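Side-chain contacts in Endoglucanase(Endo-1,4-beta-glucanase)protein (Pseudomonas stutzeri, PDB 6R2J), which probably hydrolyses O-glycosidic bonds in beta-1,4-linked glucans as a family 5 cellulase, and binds glucose units of cellobiose in its active-site cleft: residues Tyr36-Lys41 against Ile55-Ile60; Ala190-Asn195 against Leu201-His206. All coordinates share one frame; numbering follows the deposited sequence.

Contact 1. Residues Tyr36-Lys41 against Ile55-Ile60; sequences YFYPEK and IRFPFI
The ring of F57 rises from its strand into the angle between Y38 and P39, and its outer carbons CE1, CZ and CE2 make nearly all of the contact. At one corner, F57 CE2 meets Y38 CE2 at 3.6 Å; at the other, F57 CE1 lies 3.5 Å from P39 CD. The apex between them is shared: F57 CZ sits 3.7 Å from both Y38 CE2 and P39 CD. With CG anti to the backbone N (chi1 -171°), the phenyl group is sent outward from the strand, straight at the pyrrolidine ring, which comes to meet it from the opposite direction. Y38 instead runs across F57 at roughly a right angle, and the two aromatic planes are inclined by 48° with centroids 5.4 Å apart, an oblique pairing that is neither a stack nor a T. Farther along, Y38 OH stays 4.4 Å from F59 CB. That hydroxyl finds its polar partner in Q76 of helix 74-89, whose side chain also bonds the hydroxyl of Y36, so the tyrosine ring is held at its far end while its flank packs on F57. L80 of the same helix touches both rings, and I18 of strand 14-18 backs P39. Cutting F57 back to an alanine is likely to open a gap beneath Y38 and P39, leaving the loop with little contact to this strand. R56, the preceding residue, turns to the barrel interior, where it forms salt bridges with D140, E175 and E252. No hydrogen bond joins the two segments: the loop's seat on the outer side of this TIM-barrel strand depends on shape and apolar burial, while the polar end of Y38 ties it to helix 74-89.

Contact 2. Residues Ala190-Asn195 against Leu201-His206; sequences ANFLIN and LIYEAH. With BGC (beta-D-glucopyranose), chain E.
Y203 reaches from its strand to the loop with its hydroxyl foremost and ends against the backbone of I194. The amide I194 N donates to Y203 OH over 3.2 Å in an almost straight bond (169°), arriving at the edge of the phenol near its plane. Behind the hydroxyl lies the buried, apolar part. F192 swings its ring in with CG anti to the backbone N (chi1 -176°), bringing F192 CE2 to 4.0 Å from Y203 CE2; the planes stand 78° apart, yet the fit is oblique. Beside it, I194 and L201 cross at about a right angle, with I194 CB 4.1 Å from L201 CD1, so the start of the strand is roofed by hydrocarbon. The outer side is looser. The side chain of L193, an exposed residue, starts away from the strand, and L193 nears the phenol mainly through its backbone, L193 CA lying 3.7 Å from Y203 OH. A water bridges here, donating a hydrogen bond to I194 O at 2.7 Å and also bonding Y203 OH. At the far end of the strand, H206 lies beside the bound glucose: H206 NE2 donates to E204 OE2 at 3.0 Å, nearly in the imidazole plane but from above the carboxylate plane, and its ND1 bonds E144, another pocket residue. The loop sits at the other end, wedged against helix 152-166, where A156, Q157 and V160 meet I194, while I174 of strand 171-175 supports F192 and L201, and W240 of helix 229-244 packs edge-to-face on Y203.

Overall arrangement
Both contacts seat a loop on a strand of the same eight-stranded parallel barrel, on opposite sides of the chain's centre, with centres about 24 Å apart. Contact 1, buried throughout, is purely apolar between its segments; contact 2 is mostly buried too, but with L193 at the surface its chemistry mixes apolar packing with polar links and solvent. Helix 74-89 flanks the first, helices 152-166 and 229-244 the second. The outward-facing residues are thus served by different helices, whereas the inward-facing ones converge: R56 NE of strand 54-59 lies 3.2 Å from E204 OE2 of strand 201-206, a weak ion pair within the charged interior.

Contact 1. Residues Tyr36-Lys41 against Ile55-Ile60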
loop_
_atom_site.group_PDB
_atom_site.type_symbol
_atom_site.label_atom_id
_atom_site.label_comp_id
_atom_site.label_asym_id
_atom_site.label_seq_id
_atom_site.Cartn_x
_atom_site.Cartn_y
_atom_site.Cartn_z
ATOM N N TYR A 36 -8.062 10.483 13.617
ATOM C CA TYR A 36 -6.952 9.894 12.898
ATOM C C TYR A 36 -5.676 10.380 13.566
ATOM O O TYR A 36 -5.693 11.239 14.450
ATOM C CB TYR A 36 -6.997 10.231 11.404
ATOM C CG TYR A 36 -6.801 11.713 11.086
ATOM C CD1 TYR A 36 -5.525 12.248 10.952
ATOM C CD2 TYR A 36 -7.890 12.580 10.933
ATOM C CE1 TYR A 36 -5.336 13.563 10.668
ATOM C CE2 TYR A 36 -7.700 13.900 10.649
ATOM C CZ TYR A 36 -6.416 14.397 10.513
ATOM O OH TYR A 36 -6.213 15.725 10.210
ATOM N N PHE A 37 -4.566 9.780 13.165
ATOM C CA PHE A 37 -3.302 9.939 13.863
ATOM C C PHE A 37 -2.186 9.808 12.838
ATOM O O PHE A 37 -2.286 9.059 11.872
ATOM C CB PHE A 37 -3.058 8.846 14.931
ATOM C CG PHE A 37 -4.266 8.505 15.715
ATOM C CD1 PHE A 37 -4.763 9.408 16.618
ATOM C CD2 PHE A 37 -4.945 7.315 15.518
ATOM C CE1 PHE A 37 -5.903 9.135 17.334
ATOM C CE2 PHE A 37 -6.088 7.056 16.207
ATOM C CZ PHE A 37 -6.553 7.948 17.132
ATOM N N TYR A 38 -1.144 10.501 13.081
ATOM C CA TYR A 38 0.120 10.436 12.372
ATOM C C TYR A 38 1.225 9.857 13.263
ATOM O O TYR A 38 1.235 10.042 14.480
ATOM C CB TYR A 38 0.486 11.846 11.889
ATOM C CG TYR A 38 -0.096 12.142 10.519
ATOM C CD1 TYR A 38 -1.428 12.440 10.358
ATOM C CD2 TYR A 38 0.697 12.086 9.380
ATOM C CE1 TYR A 38 -1.952 12.703 9.100
ATOM C CE2 TYR A 38 0.184 12.334 8.115
ATOM C CZ TYR A 38 -1.133 12.654 7.969
ATOM O OH TYR A 38 -1.630 12.891 6.699
ATOM N N PRO A 39 2.126 9.087 12.670
ATOM C CA PRO A 39 3.171 8.449 13.457
ATOM C C PRO A 39 4.225 9.462 13.895
ATOM O O PRO A 39 4.313 10.589 13.392
ATOM C CB PRO A 39 3.744 7.402 12.492
ATOM C CG PRO A 39 3.480 7.982 11.100
ATOM C CD PRO A 39 2.181 8.727 11.233
ATOM N N GLU A 40 5.034 9.017 14.858
ATOM C CA GLU A 40 6.119 9.779 15.446
ATOM C C GLU A 40 7.445 9.091 15.152
ATOM O O GLU A 40 7.486 7.979 14.614
ATOM C CB GLU A 40 5.927 9.900 16.951
ATOM C CG GLU A 40 4.660 10.628 17.314
ATOM C CD GLU A 40 4.730 12.122 16.982
ATOM O OE1 GLU A 40 5.804 12.615 16.533
ATOM O OE2 GLU A 40 3.700 12.801 17.202
ATOM N N LYS A 41 8.539 9.740 15.559
ATOM C CA LYS A 41 9.863 9.188 15.293
ATOM C C LYS A 41 10.024 7.782 15.866
ATOM O O LYS A 41 10.785 6.969 15.312
ATOM C CB LYS A 41 10.932 10.121 15.847
ATOM C CG LYS A 41 10.856 10.367 17.355
ATOM C CD LYS A 41 12.130 11.114 17.810
ATOM C CE LYS A 41 12.149 11.403 19.309
ATOM N NZ LYS A 41 11.176 12.487 19.648
ATOM N N ILE A 55 7.801 1.450 3.740
ATOM C CA ILE A 55 6.605 1.878 4.442
ATOM C C ILE A 55 5.552 2.266 3.407
ATOM O O ILE A 55 5.832 3.022 2.471
ATOM C CB ILE A 55 6.892 3.082 5.358
ATOM C CG1 ILE A 55 8.001 2.734 6.354
ATOM C CG2 ILE A 55 5.608 3.547 6.053
ATOM C CD1 ILE A 55 7.554 1.845 7.480
ATOM N N ARG A 56 4.341 1.749 3.584
ATOM C CA ARG A 56 3.171 2.209 2.854
ATOM C C ARG A 56 2.339 3.047 3.814
ATOM O O ARG A 56 2.023 2.599 4.924
ATOM C CB ARG A 56 2.344 1.048 2.290
ATOM C CG ARG A 56 1.035 1.535 1.575
ATOM C CD ARG A 56 0.447 0.362 0.865
ATOM N NE ARG A 56 -0.774 0.553 0.081
ATOM C CZ ARG A 56 -2.003 0.270 0.493
ATOM N NH1 ARG A 56 -2.226 -0.160 1.729
ATOM N NH2 ARG A 56 -3.011 0.387 -0.357
ATOM N N PHE A 57 2.001 4.262 3.412
ATOM C CA PHE A 57 1.336 5.179 4.332
ATOM C C PHE A 57 0.002 5.674 3.798
ATOM O O PHE A 57 -0.025 6.595 2.960
ATOM C CB PHE A 57 2.241 6.359 4.670
ATOM C CG PHE A 57 1.695 7.200 5.776
ATOM C CD1 PHE A 57 1.763 6.746 7.084
ATOM C CD2 PHE A 57 1.054 8.394 5.520
ATOM C CE1 PHE A 57 1.248 7.486 8.150
ATOM C CE2 PHE A 57 0.496 9.130 6.586
ATOM C CZ PHE A 57 0.618 8.681 7.894
ATOM N N PRO A 58 -1.129 5.121 4.277
ATOM C CA PRO A 58 -2.447 5.619 3.841
ATOM C C PRO A 58 -2.790 7.017 4.378
ATOM O O PRO A 58 -2.509 7.368 5.534
ATOM C CB PRO A 58 -3.434 4.558 4.365
ATOM C CG PRO A 58 -2.585 3.326 4.655
ATOM C CD PRO A 58 -1.227 3.858 5.054
ATOM N N PHE A 59 -3.431 7.803 3.513
ATOM C CA PHE A 59 -4.059 9.070 3.831
ATOM C C PHE A 59 -5.326 9.109 2.982
ATOM O O PHE A 59 -5.530 8.272 2.073
ATOM C CB PHE A 59 -3.065 10.199 3.578
ATOM C CG PHE A 59 -2.840 10.459 2.130
ATOM C CD1 PHE A 59 -1.963 9.675 1.411
ATOM C CD2 PHE A 59 -3.585 11.435 1.461
ATOM C CE1 PHE A 59 -1.779 9.890 0.054
ATOM C CE2 PHE A 59 -3.432 11.651 0.121
ATOM C CZ PHE A 59 -2.510 10.898 -0.591
ATOM N N ILE A 60 -6.206 10.072 3.270
ATOM C CA ILE A 60 -7.401 10.224 2.449
ATOM C C ILE A 60 -7.432 11.577 1.746
ATOM O O ILE A 60 -6.980 12.602 2.269
ATOM C CB ILE A 60 -8.730 9.891 3.171
ATOM C CG1 ILE A 60 -8.966 10.830 4.357
ATOM C CG2 ILE A 60 -8.729 8.379 3.594
ATOM C CD1 ILE A 60 -10.320 10.621 5.014
#

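Contact 2. Residues Ala190-Asn195 against Leu201-His206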
loop_
_atom_site.group_PDB
_atom_site.type_symbol
_atom_site.label_atom_id
_atom_site.label_comp_id
_atom_site.label_asym_id
_atom_site.label_seq_id
_atom_site.Cartn_x
_atom_site.Cartn_y
_atom_site.Cartn_z
ATOM N N ALA A 190 -8.180 -8.345 -16.593
ATOM C CA ALA A 190 -7.492 -9.207 -17.550
ATOM C C ALA A 190 -6.721 -8.381 -18.560
ATOM O O ALA A 190 -5.579 -8.722 -18.912
ATOM C CB ALA A 190 -8.480 -10.132 -18.262
ATOM N N ASN A 191 -7.332 -7.274 -19.015
ATOM C CA ASN A 191 -6.735 -6.353 -19.974
ATOM C C ASN A 191 -6.513 -4.967 -19.387
ATOM O O ASN A 191 -6.869 -3.969 -20.013
ATOM C CB ASN A 191 -7.662 -6.176 -21.164
ATOM C CG ASN A 191 -8.047 -7.485 -21.789
ATOM O OD1 ASN A 191 -9.049 -8.113 -21.405
ATOM N ND2 ASN A 191 -7.250 -7.918 -22.767
ATOM N N PHE A 192 -5.966 -4.899 -18.182
ATOM C CA PHE A 192 -5.740 -3.649 -17.479
ATOM C C PHE A 192 -4.316 -3.186 -17.796
ATOM O O PHE A 192 -3.356 -3.965 -17.694
ATOM C CB PHE A 192 -6.015 -3.876 -15.975
ATOM C CG PHE A 192 -5.900 -2.632 -15.124
ATOM C CD1 PHE A 192 -6.471 -1.430 -15.530
ATOM C CD2 PHE A 192 -5.194 -2.671 -13.927
ATOM C CE1 PHE A 192 -6.333 -0.279 -14.763
ATOM C CE2 PHE A 192 -5.017 -1.525 -13.162
ATOM C CZ PHE A 192 -5.600 -0.318 -13.569
ATOM N N LEU A 193 -4.190 -1.924 -18.224
ATOM C CA LEU A 193 -2.884 -1.401 -18.622
ATOM C C LEU A 193 -2.906 0.112 -18.608
ATOM O O LEU A 193 -3.607 0.730 -19.411
ATOM C CB LEU A 193 -2.511 -1.880 -20.027
ATOM C CG LEU A 193 -1.032 -1.725 -20.413
ATOM C CD1 LEU A 193 -0.740 -2.439 -21.758
ATOM C CD2 LEU A 193 -0.615 -0.271 -20.533
ATOM N N ILE A 194 -2.096 0.689 -17.764
ATOM C CA ILE A 194 -1.907 2.131 -17.681
ATOM C C ILE A 194 -0.616 2.507 -18.396
ATOM O O ILE A 194 0.401 1.809 -18.303
ATOM C CB ILE A 194 -1.887 2.581 -16.202
ATOM C CG1 ILE A 194 -3.122 2.037 -15.476
ATOM C CG2 ILE A 194 -1.806 4.095 -16.082
ATOM C CD1 ILE A 194 -4.431 2.636 -15.993
ATOM N N ASN A 195 -0.642 3.630 -19.089
ATOM C CA ASN A 195 0.500 4.065 -19.871
ATOM C C ASN A 195 1.405 4.958 -19.030
ATOM O O ASN A 195 0.943 5.960 -18.459
ATOM C CB ASN A 195 0.004 4.833 -21.084
ATOM C CG ASN A 195 -0.817 3.981 -22.013
ATOM O OD1 ASN A 195 -0.404 2.899 -22.403
ATOM N ND2 ASN A 195 -2.013 4.467 -22.365
ATOM N N LEU A 201 6.165 2.363 -13.197
ATOM C CA LEU A 201 4.856 1.948 -12.711
ATOM C C LEU A 201 4.961 0.528 -12.180
ATOM O O LEU A 201 5.662 -0.313 -12.769
ATOM C CB LEU A 201 3.867 1.946 -13.872
ATOM C CG LEU A 201 2.358 2.038 -13.683
ATOM C CD1 LEU A 201 1.862 3.016 -14.695
ATOM C CD2 LEU A 201 1.839 0.633 -13.856
ATOM N N ILE A 202 4.244 0.264 -11.083
ATOM C CA ILE A 202 4.163 -1.066 -10.484
ATOM C C ILE A 202 2.700 -1.333 -10.151
ATOM O O ILE A 202 1.978 -0.445 -9.692
ATOM C CB ILE A 202 5.084 -1.205 -9.248
ATOM C CG1 ILE A 202 6.530 -0.940 -9.698
ATOM C CG2 ILE A 202 4.907 -2.552 -8.607
ATOM C CD1 ILE A 202 7.501 -0.586 -8.539
ATOM N N TYR A 203 2.274 -2.572 -10.379
ATOM C CA TYR A 203 0.905 -3.000 -10.116
ATOM C C TYR A 203 0.850 -3.643 -8.751
ATOM O O TYR A 203 1.814 -4.250 -8.289
ATOM C CB TYR A 203 0.406 -3.953 -11.182
ATOM C CG TYR A 203 0.237 -3.226 -12.481
ATOM C CD1 TYR A 203 1.307 -3.103 -13.358
ATOM C CD2 TYR A 203 -0.975 -2.604 -12.808
ATOM C CE1 TYR A 203 1.174 -2.428 -14.548
ATOM C CE2 TYR A 203 -1.130 -1.940 -14.018
ATOM C CZ TYR A 203 -0.048 -1.853 -14.885
ATOM O OH TYR A 203 -0.161 -1.201 -16.098
ATOM N N GLU A 204 -0.265 -3.453 -8.078
ATOM C CA GLU A 204 -0.323 -3.719 -6.654
ATOM C C GLU A 204 -1.669 -4.338 -6.351
ATOM O O GLU A 204 -2.708 -3.757 -6.687
ATOM C CB GLU A 204 -0.231 -2.447 -5.811
ATOM C CG GLU A 204 -0.732 -2.694 -4.387
ATOM C CD GLU A 204 -0.678 -1.432 -3.518
ATOM O OE1 GLU A 204 -0.270 -0.343 -4.013
ATOM O OE2 GLU A 204 -1.066 -1.533 -2.340
ATOM N N ALA A 205 -1.632 -5.476 -5.660
ATOM C CA ALA A 205 -2.805 -6.204 -5.204
ATOM C C ALA A 205 -2.690 -6.423 -3.701
ATOM O O ALA A 205 -1.605 -6.299 -3.109
ATOM C CB ALA A 205 -2.933 -7.584 -5.868
ATOM N N HIS A 206 -3.835 -6.803 -3.117
ATOM C CA HIS A 206 -4.008 -7.105 -1.704
ATOM C C HIS A 206 -4.434 -8.549 -1.578
ATOM O O HIS A 206 -5.023 -9.118 -2.497
ATOM C CB HIS A 206 -5.055 -6.180 -1.085
ATOM C CG HIS A 206 -4.623 -4.749 -1.096
ATOM N ND1 HIS A 206 -5.435 -3.706 -0.724
ATOM C CD2 HIS A 206 -3.444 -4.187 -1.462
ATOM C CE1 HIS A 206 -4.780 -2.565 -0.866
ATOM N NE2 HIS A 206 -3.557 -2.834 -1.272
HETATM C C2 BGC E . -10.939 -8.392 -1.576
HETATM C C3 BGC E . -9.577 -8.066 -2.101
HETATM C C4 BGC E . -9.007 -7.152 -1.067
HETATM C C5 BGC E . -9.416 -7.373 0.356
HETATM C C6 BGC E . -8.620 -6.346 1.104
HETATM C C1 BGC E . -11.386 -8.432 -0.093
HETATM O O2 BGC E . -11.412 -9.520 -2.420
HETATM O O3 BGC E . -9.612 -7.420 -3.379
HETATM O O4 BGC E . -7.653 -7.286 -1.432
HETATM O O5 BGC E . -10.902 -7.132 0.438
HETATM O O6 BGC E . -9.271 -6.151 2.388
HETATM O O HOH W 1 2.170 -0.184 -17.656
#